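Side-chain contacts in dimethyl-sulfide monooxygenase (Hyphomicrobium sulfonivorans, PDB 6AK1), which oxidises dimethyl sulfide to methanethiol and formaldehyde with NADH and oxygen, as the large subunit of an FMN-dependent monooxygenase: residues Ala294-Tyr299 against Ile359-Ile364; Glu381-Val386 against Arg417-Ala422. All blocks are in the same frame, centred on the assembly; numbering follows the deposited sequence.

Contact 1: residues Ala294-Tyr299 against Ile359-Ile364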
loop_
_atom_site.group_PDB
_atom_site.type_symbol
_atom_site.label_atom_id
_atom_site.label_comp_id
_atom_site.label_asym_id
_atom_site.label_seq_id
_atom_site.Cartn_x
_atom_site.Cartn_y
_atom_site.Cartn_z
ATOM N N ALA A 294 -23.995 -1.794 -18.134
ATOM C CA ALA A 294 -25.041 -2.555 -17.450
ATOM C C ALA A 294 -24.504 -3.257 -16.205
ATOM O O ALA A 294 -25.230 -3.391 -15.212
ATOM C CB ALA A 294 -25.680 -3.570 -18.401
ATOM N N LYS A 295 -23.252 -3.728 -16.241
ATOM C CA LYS A 295 -22.637 -4.302 -15.043
ATOM C C LYS A 295 -22.493 -3.247 -13.950
ATOM O O LYS A 295 -22.805 -3.496 -12.778
ATOM C CB LYS A 295 -21.275 -4.906 -15.401
ATOM C CG LYS A 295 -20.498 -5.452 -14.219
ATOM C CD LYS A 295 -19.177 -6.101 -14.668
ATOM C CE LYS A 295 -19.428 -7.295 -15.602
ATOM N NZ LYS A 295 -18.162 -7.758 -16.241
ATOM N N TYR A 296 -22.055 -2.047 -14.332
ATOM C CA TYR A 296 -21.957 -0.934 -13.392
ATOM C C TYR A 296 -23.294 -0.649 -12.705
ATOM O O TYR A 296 -23.362 -0.513 -11.478
ATOM C CB TYR A 296 -21.454 0.303 -14.141
ATOM C CG TYR A 296 -21.340 1.552 -13.306
ATOM C CD1 TYR A 296 -20.361 1.663 -12.317
ATOM C CD2 TYR A 296 -22.195 2.632 -13.511
ATOM C CE1 TYR A 296 -20.241 2.817 -11.546
ATOM C CE2 TYR A 296 -22.084 3.794 -12.742
ATOM C CZ TYR A 296 -21.101 3.876 -11.768
ATOM O OH TYR A 296 -20.979 5.010 -11.005
ATOM N N GLN A 297 -24.375 -0.554 -13.484
ATOM C CA GLN A 297 -25.676 -0.261 -12.897
ATOM C C GLN A 297 -26.156 -1.420 -12.036
ATOM O O GLN A 297 -26.807 -1.208 -11.007
ATOM C CB GLN A 297 -26.691 0.057 -14.001
ATOM C CG GLN A 297 -26.293 1.271 -14.874
ATOM C CD GLN A 297 -26.357 2.588 -14.116
ATOM O OE1 GLN A 297 -26.968 2.673 -13.046
ATOM N NE2 GLN A 297 -25.705 3.612 -14.653
ATOM N N GLU A 298 -25.836 -2.648 -12.444
ATOM C CA GLU A 298 -26.192 -3.821 -11.651
ATOM C C GLU A 298 -25.509 -3.780 -10.286
ATOM O O GLU A 298 -26.142 -4.006 -9.254
ATOM C CB GLU A 298 -25.816 -5.090 -12.429
ATOM C CG GLU A 298 -26.457 -6.368 -11.915
ATOM C CD GLU A 298 -25.985 -7.601 -12.683
ATOM O OE1 GLU A 298 -26.672 -7.995 -13.660
ATOM O OE2 GLU A 298 -24.922 -8.170 -12.312
ATOM N N TYR A 299 -24.218 -3.457 -10.262
ATOM C CA TYR A 299 -23.533 -3.261 -8.991
ATOM C C TYR A 299 -24.189 -2.155 -8.179
ATOM O O TYR A 299 -24.474 -2.330 -6.985
ATOM C CB TYR A 299 -22.054 -2.958 -9.238
ATOM C CG TYR A 299 -21.308 -4.124 -9.860
ATOM C CD1 TYR A 299 -21.877 -5.392 -9.914
ATOM C CD2 TYR A 299 -20.036 -3.963 -10.387
ATOM C CE1 TYR A 299 -21.200 -6.460 -10.488
ATOM C CE2 TYR A 299 -19.354 -5.023 -10.954
ATOM C CZ TYR A 299 -19.934 -6.265 -11.005
ATOM O OH TYR A 299 -19.248 -7.316 -11.590
ATOM N N ILE A 359 -23.923 10.565 -3.809
ATOM C CA ILE A 359 -23.446 9.573 -2.841
ATOM C C ILE A 359 -23.748 8.156 -3.325
ATOM O O ILE A 359 -22.929 7.239 -3.152
ATOM C CB ILE A 359 -24.061 9.826 -1.450
ATOM C CG1 ILE A 359 -23.595 11.169 -0.884
ATOM C CG2 ILE A 359 -23.717 8.680 -0.487
ATOM C CD1 ILE A 359 -22.104 11.409 -1.027
ATOM N N ARG A 360 -24.925 7.956 -3.933
ATOM C CA ARG A 360 -25.283 6.638 -4.451
ATOM C C ARG A 360 -24.309 6.186 -5.537
ATOM O O ARG A 360 -23.807 5.056 -5.497
ATOM C CB ARG A 360 -26.723 6.636 -4.979
ATOM C CG ARG A 360 -27.155 5.269 -5.528
ATOM C CD ARG A 360 -28.524 5.289 -6.195
ATOM N NE ARG A 360 -28.755 4.042 -6.928
ATOM C CZ ARG A 360 -28.465 3.862 -8.216
ATOM N NH1 ARG A 360 -27.945 4.860 -8.934
ATOM N NH2 ARG A 360 -28.695 2.682 -8.789
ATOM N N GLU A 361 -24.022 7.057 -6.515
ATOM C CA GLU A 361 -23.018 6.723 -7.527
ATOM C C GLU A 361 -21.659 6.454 -6.896
ATOM O O GLU A 361 -20.914 5.586 -7.365
ATOM C CB GLU A 361 -22.884 7.841 -8.565
ATOM C CG GLU A 361 -24.117 8.092 -9.405
ATOM C CD GLU A 361 -24.026 7.470 -10.791
ATOM O OE1 GLU A 361 -24.909 6.645 -11.119
ATOM O OE2 GLU A 361 -23.086 7.813 -11.551
ATOM N N ARG A 362 -21.306 7.204 -5.849
ATOM C CA ARG A 362 -19.999 7.044 -5.218
ATOM C C ARG A 362 -19.901 5.783 -4.360
ATOM O O ARG A 362 -18.803 5.452 -3.902
ATOM C CB ARG A 362 -19.657 8.289 -4.388
ATOM C CG ARG A 362 -19.622 9.614 -5.193
ATOM C CD ARG A 362 -18.856 9.485 -6.521
ATOM N NE ARG A 362 -17.530 8.921 -6.313
ATOM C CZ ARG A 362 -16.818 8.299 -7.246
ATOM N NH1 ARG A 362 -17.309 8.176 -8.468
ATOM N NH2 ARG A 362 -15.622 7.793 -6.949
ATOM N N CYS A 363 -21.001 5.052 -4.161
ATOM C CA CYS A 363 -20.909 3.753 -3.499
ATOM C C CYS A 363 -19.972 2.790 -4.215
ATOM O O CYS A 363 -19.627 1.756 -3.637
ATOM C CB CYS A 363 -22.290 3.116 -3.365
ATOM S SG CYS A 363 -23.284 3.851 -2.057
ATOM N N ILE A 364 -19.577 3.087 -5.452
ATOM C CA ILE A 364 -18.474 2.413 -6.135
ATOM C C ILE A 364 -17.364 3.428 -6.358
ATOM O O ILE A 364 -17.594 4.485 -6.960
ATOM C CB ILE A 364 -18.906 1.820 -7.486
ATOM C CG1 ILE A 364 -19.898 0.675 -7.285
ATOM C CG2 ILE A 364 -17.674 1.363 -8.268
ATOM C CD1 ILE A 364 -20.429 0.132 -8.582
HETATM O O HOH W 1 -19.145 5.241 -9.178
HETATM O O HOH W 2 -28.378 1.082 -10.804
HETATM O O HOH W 3 -25.155 6.289 -13.617
#

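Contact 2: residues Glu381-Val386 against Arg417-Ala422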
loop_
_atom_site.group_PDB
_atom_site.type_symbol
_atom_site.label_atom_id
_atom_site.label_comp_id
_atom_site.label_asym_id
_atom_site.label_seq_id
_atom_site.Cartn_x
_atom_site.Cartn_y
_atom_site.Cartn_z
ATOM N N GLU A 381 -8.046 4.966 -21.813
ATOM C CA GLU A 381 -7.923 5.858 -20.661
ATOM C C GLU A 381 -6.755 5.451 -19.763
ATOM O O GLU A 381 -6.066 6.315 -19.211
ATOM C CB GLU A 381 -9.238 5.911 -19.866
ATOM C CG GLU A 381 -9.439 7.264 -19.145
ATOM C CD GLU A 381 -10.496 7.256 -18.030
ATOM O OE1 GLU A 381 -10.145 6.975 -16.850
ATOM O OE2 GLU A 381 -11.674 7.562 -18.329
ATOM N N LEU A 382 -6.500 4.143 -19.625
ATOM C CA LEU A 382 -5.350 3.694 -18.840
ATOM C C LEU A 382 -4.047 4.242 -19.412
ATOM O O LEU A 382 -3.152 4.658 -18.661
ATOM C CB LEU A 382 -5.298 2.161 -18.782
ATOM C CG LEU A 382 -6.419 1.397 -18.077
ATOM C CD1 LEU A 382 -6.120 -0.110 -18.083
ATOM C CD2 LEU A 382 -6.591 1.893 -16.652
ATOM N N GLU A 383 -3.919 4.240 -20.744
ATOM C CA GLU A 383 -2.743 4.828 -21.382
ATOM C C GLU A 383 -2.702 6.339 -21.213
ATOM O O GLU A 383 -1.615 6.924 -21.180
ATOM C CB GLU A 383 -2.706 4.474 -22.867
ATOM C CG GLU A 383 -2.430 3.003 -23.112
ATOM C CD GLU A 383 -1.975 2.741 -24.536
ATOM O OE1 GLU A 383 -0.748 2.729 -24.773
ATOM O OE2 GLU A 383 -2.845 2.565 -25.421
ATOM N N ARG A 384 -3.854 6.964 -21.093
ATOM C CA ARG A 384 -3.918 8.384 -20.889
ATOM C C ARG A 384 -3.414 8.751 -19.488
ATOM O O ARG A 384 -2.656 9.660 -19.364
ATOM C CB ARG A 384 -5.318 8.928 -21.124
ATOM C CG ARG A 384 -5.416 10.147 -21.981
ATOM C CD ARG A 384 -6.770 10.800 -21.855
ATOM N NE ARG A 384 -6.664 12.201 -21.530
ATOM C CZ ARG A 384 -7.553 12.893 -20.848
ATOM N NH1 ARG A 384 -8.640 12.324 -20.395
ATOM N NH2 ARG A 384 -7.343 14.152 -20.617
ATOM N N TRP A 385 -3.843 8.031 -18.454
ATOM C CA TRP A 385 -3.356 8.273 -17.097
ATOM C C TRP A 385 -1.853 8.046 -17.001
ATOM O O TRP A 385 -1.157 8.760 -16.278
ATOM C CB TRP A 385 -4.061 7.367 -16.091
ATOM C CG TRP A 385 -5.508 7.650 -15.793
ATOM C CD1 TRP A 385 -6.579 6.936 -16.238
ATOM C CD2 TRP A 385 -6.034 8.666 -14.927
ATOM N NE1 TRP A 385 -7.738 7.450 -15.721
ATOM C CE2 TRP A 385 -7.435 8.525 -14.926
ATOM C CE3 TRP A 385 -5.457 9.699 -14.177
ATOM C CZ2 TRP A 385 -8.272 9.367 -14.194
ATOM C CZ3 TRP A 385 -6.286 10.527 -13.442
ATOM C CH2 TRP A 385 -7.682 10.353 -13.452
ATOM N N VAL A 386 -1.334 7.045 -17.706
ATOM C CA VAL A 386 0.083 6.728 -17.584
ATOM C C VAL A 386 0.922 7.725 -18.368
ATOM O O VAL A 386 1.834 8.351 -17.822
ATOM C CB VAL A 386 0.357 5.279 -18.029
ATOM C CG1 VAL A 386 1.853 5.046 -18.155
ATOM C CG2 VAL A 386 -0.237 4.291 -17.023
ATOM N N ARG A 417 -1.521 -5.942 -23.601
ATOM C CA ARG A 417 -0.384 -6.691 -24.133
ATOM C C ARG A 417 -0.212 -6.434 -25.617
ATOM O O ARG A 417 0.912 -6.256 -26.097
ATOM C CB ARG A 417 -0.560 -8.194 -23.894
ATOM C CG ARG A 417 -0.296 -8.606 -22.471
ATOM C CD ARG A 417 -0.508 -10.094 -22.246
ATOM N NE ARG A 417 -0.284 -10.399 -20.843
ATOM C CZ ARG A 417 -0.421 -11.599 -20.302
ATOM N NH1 ARG A 417 -0.788 -12.634 -21.049
ATOM N NH2 ARG A 417 -0.185 -11.758 -19.009
ATOM N N LYS A 418 -1.318 -6.419 -26.361
ATOM C CA LYS A 418 -1.246 -6.135 -27.787
ATOM C C LYS A 418 -0.713 -4.728 -28.051
ATOM O O LYS A 418 0.034 -4.521 -29.013
ATOM C CB LYS A 418 -2.624 -6.348 -28.418
ATOM C CG LYS A 418 -2.980 -5.373 -29.536
ATOM C CD LYS A 418 -4.083 -5.935 -30.450
ATOM C CE LYS A 418 -4.350 -5.001 -31.618
ATOM N NZ LYS A 418 -4.585 -3.610 -31.114
ATOM N N ARG A 419 -1.044 -3.762 -27.197
ATOM C CA ARG A 419 -0.479 -2.417 -27.307
ATOM C C ARG A 419 0.932 -2.304 -26.739
ATOM O O ARG A 419 1.478 -1.193 -26.715
ATOM C CB ARG A 419 -1.376 -1.396 -26.596
ATOM C CG ARG A 419 -2.790 -1.348 -27.120
ATOM C CD ARG A 419 -3.623 -0.316 -26.388
ATOM N NE ARG A 419 -4.987 -0.294 -26.899
ATOM C CZ ARG A 419 -5.830 0.718 -26.732
ATOM N NH1 ARG A 419 -5.439 1.803 -26.071
ATOM N NH2 ARG A 419 -7.058 0.644 -27.243
ATOM N N GLY A 420 1.518 -3.404 -26.257
ATOM C CA GLY A 420 2.873 -3.391 -25.735
ATOM C C GLY A 420 3.039 -2.757 -24.369
ATOM O O GLY A 420 4.148 -2.369 -24.010
ATOM N N ARG A 421 1.972 -2.659 -23.579
ATOM C CA ARG A 421 2.032 -1.942 -22.311
ATOM C C ARG A 421 2.074 -2.851 -21.084
ATOM O O ARG A 421 2.469 -2.391 -20.010
ATOM C CB ARG A 421 0.831 -0.998 -22.179
ATOM C CG ARG A 421 0.675 0.034 -23.291
ATOM C CD ARG A 421 1.982 0.737 -23.645
ATOM N NE ARG A 421 2.530 1.595 -22.589
ATOM C CZ ARG A 421 2.202 2.866 -22.407
ATOM N NH1 ARG A 421 1.288 3.434 -23.191
ATOM N NH2 ARG A 421 2.772 3.565 -21.429
ATOM N N ALA A 422 1.665 -4.108 -21.199
ATOM C CA ALA A 422 1.632 -5.024 -20.067
ATOM C C ALA A 422 2.546 -6.201 -20.350
ATOM O O ALA A 422 2.635 -6.657 -21.493
ATOM C CB ALA A 422 0.207 -5.534 -19.794
HETATM O O HOH W 4 0.459 1.361 -27.469
#

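Contact 1: residues Ala294-Tyr299 against Ile359-Ile364
Tyr299 and Ile364 bring the two backbones nearest, with CA atoms 8.1 Å apart, where helix 289-300 faces residues 359-364, which pass from helix into loop. At that spacing the side chains must bridge the gap. Ile364 does so with its longer branch: CD1 lies 3.6 Å from Tyr299 CB, at the edge of the Tyr299 ring and near its plane, and also 4.0 Å from Tyr296 CE1. This slim methyl can touch both tyrosines, which suits a buried apolar spot.

Tyr296 reaches farther across. Its CG stands anti to the backbone N (chi1 178°), which extends the ring past Ile364 and brings OH within 3.5 Å of Glu361 OE2. That oxygen lies at the ring edge, near its plane, with ring and carboxylate planes 80° apart. The hydroxyl gives its proton to a water at 2.6 Å from Tyr296 OH, which in turn donates to the backbone carbonyls of Glu361 and Ile364.

Two further waters serve Gln297: one takes Gln297 NE2 and gives to Glu361 OE1, the other joins Gln297 OE1 and O to Arg360 NH2. No direct hydrogen bond crosses between the segments, so the polar link from buried Tyr296 depends on its water being in place.

Contact 2: residues Glu381-Val386 against Arg417-Ala422
Two salt bridges from Glu383 carry this contact, one from each carboxylate oxygen. Arg421 NH1 donates to Glu383 OE1 at 2.7 Å, a bond bent to 141° at the hydrogen, and Arg419 NH1 donates to Glu383 OE2 at 2.8 Å, straighter at 157°. Each oxygen is met through its anti lone pair, and each lies near the plane of its guanidinium, at the edge. Neither arginine therefore forms a two-pronged pair; the carboxylate is shared between two cations, an arrangement that probably favours its ionised form.

The arginines arrive by different routes. Arg419 is extended from CG to NE, whereas bends at chi2 and chi3 turn the Arg421 guanidinium back so that NH1 meets Glu383 OE1. Arg421 CG also lies 3.4 Å from Glu383 OE1. Arg419 pairs further with Asp380 and Glu415, and Arg421 with Asp387, acids that probably offset much of their charge.

Water adds a lesser link, donating to Arg419 O at 2.9 Å and, at a longer 3.3 Å, to Glu383 OE1. A van der Waals touch completes the contact: the Val386 CG1 methyl comes obliquely to the guanidinium, 3.7 Å from Arg421 NH2, as the side chains slide past each other in opposite directions. A compact, buried aliphatic group fits this place facing Arg421 and Phe394.

Within helix 375-388, Trp385 NE1 donates to Glu381 OE1 at 2.7 Å, one turn back. Gly420 takes the positive phi of the Schellman motif ending helix 403-418, which residues with a CB adopt less readily; the turn leaves Arg419 and Arg421, on either side of it in sequence, both directed at Glu383. Leu382 packs on helix 403-418, while Leu382, Trp385 and Val386 meet Phe394 of strand 393-397; Arg421 also bonds through its backbone to Ile5, just before strand 6-12.

The two contacts lie in series along the chain, with centres about 25 Å apart and nearest atoms about 10 Å apart, and they do not touch. Both join helical elements around the TIM-barrel sheet of this luciferase-like monooxygenase, away from the residues that probably bind FMN, and they use different helices. Contact 1 is the more buried and relies on aliphatic and aromatic packing, with water filling the polar links. Contact 2, partly buried, relies on direct ion pairs among charged side chains. Strand 276-284 is touched by side chains from both, including Ile364 and Tyr299 in contact 1 and Leu382 and Trp385 in contact 2.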